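Local atomic coordinates of protein BZZ1 (PDB entry 1ZUU), a protein that plays a role in endocytosis and vacuolar trafficking, and works with type I myosins to restore actin polarity after salt stress. Residues G23-V29 with I40-T45. Sequence-based numbering, arbitrary orientation.
Sequences GDKISLV and INNDTT
The Asn42 amide meets the Asp24 carboxylate by its nitrogen edge. Asp24 OD2 lies in the amide plane, 3.0 Å from Asn42 ND2. The carboxylate instead receives this N-H from above its own plane, and the two planes are 52° apart. ND2 also donates to Thr19 O, and Thr21 N to Asp24 OD2. On a face of the Asn42 amide, above the C=O, Thr45 N donates to OD1 in an Asx motif. The Asn41 amide is also used at its edge: ND2 donates in plane to Ser27 OG at 2.9 Å. Val29 CG2 sits over one face of that amide, 3.4 Å from Asn41 ND2, while Thr48 holds OD1. Ser27 and Asn41 also exchange two backbone bonds, as an antiparallel hydrogen-bonded pair. On the opposite side of the sheet, Ile26 CG2 packs on Ile40 CD1 at 3.9 Å. Beyond the strand, Thr44 OG1 accepts an almost straight bond (177°) from Lys25 N, 2.8 Å away. With OG1 beside its own backbone N (chi1 -65°), Thr44 turns CG2 to Asp24 OD1. Lys25 O takes Asp43 N. With an alanine for Asn42, Thr45 N is likely to lose its side-chain acceptor and Thr19 O its donor, while Asp24 OD2 would keep Thr21 N but lose the side-chain N-H. Two N-H bonds and one acceptor oxygen of a buried amide thus link the diverging turn, RT-loop end and distal turn of this SH3 domain.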
# COMPACT_ATOMS: atom_id res chain seq x y z
N GLY A 23 -6.57 7.65 -4.87
CA GLY A 23 -8.00 7.55 -4.61
C GLY A 23 -8.46 6.26 -3.94
O GLY A 23 -9.57 6.20 -3.46
N ASP A 24 -7.61 5.23 -3.95
CA ASP A 24 -8.02 3.97 -3.28
C ASP A 24 -8.09 4.22 -1.76
O ASP A 24 -7.28 4.97 -1.17
CB ASP A 24 -7.02 2.90 -3.58
CG ASP A 24 -7.07 2.38 -5.04
OD1 ASP A 24 -8.04 2.71 -5.76
OD2 ASP A 24 -6.12 1.64 -5.41
N LYS A 25 -9.03 3.53 -1.14
CA LYS A 25 -9.17 3.56 0.32
C LYS A 25 -8.27 2.46 0.93
O LYS A 25 -8.37 1.31 0.53
CB LYS A 25 -10.64 3.26 0.73
CG LYS A 25 -11.61 4.30 0.61
CD LYS A 25 -11.89 4.87 -0.72
CE LYS A 25 -13.16 5.74 -0.70
NZ LYS A 25 -13.43 6.28 -1.97
N ILE A 26 -7.38 2.88 1.84
CA ILE A 26 -6.38 1.97 2.37
C ILE A 26 -6.41 1.99 3.91
O ILE A 26 -6.93 2.96 4.53
CB ILE A 26 -4.96 2.26 1.84
CG1 ILE A 26 -4.44 3.62 2.33
CG2 ILE A 26 -4.93 2.12 0.31
CD1 ILE A 26 -2.98 3.90 1.96
N SER A 27 -5.80 0.99 4.50
CA SER A 27 -5.65 0.92 5.96
C SER A 27 -4.31 0.22 6.27
O SER A 27 -3.81 -0.60 5.52
CB SER A 27 -6.80 0.14 6.58
OG SER A 27 -6.79 -1.20 6.17
N LEU A 28 -3.74 0.62 7.41
CA LEU A 28 -2.43 0.06 7.81
C LEU A 28 -2.58 -1.37 8.38
O LEU A 28 -3.47 -1.64 9.16
CB LEU A 28 -1.85 0.97 8.85
CG LEU A 28 -0.42 0.69 9.38
CD1 LEU A 28 0.60 0.70 8.25
CD2 LEU A 28 -0.07 1.66 10.47
N VAL A 29 -1.60 -2.22 8.03
CA VAL A 29 -1.40 -3.50 8.70
C VAL A 29 -0.14 -3.41 9.60
O VAL A 29 -0.18 -3.75 10.77
CB VAL A 29 -1.27 -4.68 7.72
CG1 VAL A 29 -0.92 -5.98 8.47
CG2 VAL A 29 -2.50 -4.80 6.87
N ILE A 40 -0.24 -3.00 3.98
CA ILE A 40 -1.52 -2.33 4.03
C ILE A 40 -2.62 -3.31 3.53
O ILE A 40 -2.35 -4.30 2.86
CB ILE A 40 -1.53 -1.01 3.18
CG1 ILE A 40 -1.32 -1.34 1.70
CG2 ILE A 40 -0.54 -0.01 3.71
CD1 ILE A 40 -1.78 -0.19 0.77
N ASN A 41 -3.85 -2.86 3.80
CA ASN A 41 -5.02 -3.33 3.08
C ASN A 41 -5.45 -2.24 2.08
O ASN A 41 -5.44 -1.06 2.44
CB ASN A 41 -6.17 -3.62 4.02
CG ASN A 41 -5.77 -4.49 5.19
OD1 ASN A 41 -5.44 -5.66 5.03
ND2 ASN A 41 -5.71 -3.87 6.38
N ASN A 42 -5.86 -2.66 0.91
CA ASN A 42 -6.52 -1.79 -0.05
C ASN A 42 -7.98 -2.22 -0.02
O ASN A 42 -8.35 -3.24 -0.57
CB ASN A 42 -5.88 -1.92 -1.43
CG ASN A 42 -6.44 -0.96 -2.44
OD1 ASN A 42 -7.60 -0.52 -2.32
ND2 ASN A 42 -5.62 -0.57 -3.43
N ASP A 43 -8.82 -1.41 0.67
CA ASP A 43 -10.24 -1.76 0.77
C ASP A 43 -10.96 -1.49 -0.55
O ASP A 43 -12.02 -2.12 -0.79
CB ASP A 43 -10.94 -1.11 1.97
CG ASP A 43 -10.62 -1.78 3.32
OD1 ASP A 43 -9.94 -2.83 3.32
OD2 ASP A 43 -11.05 -1.24 4.38
N THR A 44 -10.47 -0.60 -1.39
CA THR A 44 -11.06 -0.44 -2.72
C THR A 44 -10.95 -1.73 -3.52
O THR A 44 -11.91 -2.16 -4.19
CB THR A 44 -10.42 0.74 -3.46
OG1 THR A 44 -10.76 1.94 -2.74
CG2 THR A 44 -10.88 0.81 -4.90
N THR A 45 -9.78 -2.39 -3.50
CA THR A 45 -9.57 -3.58 -4.33
C THR A 45 -9.84 -4.90 -3.58
O THR A 45 -10.02 -5.93 -4.25
CB THR A 45 -8.12 -3.59 -4.86
OG1 THR A 45 -7.28 -3.77 -3.75
CG2 THR A 45 -7.79 -2.33 -5.63
O HOH W 1 -5.82 -4.02 9.12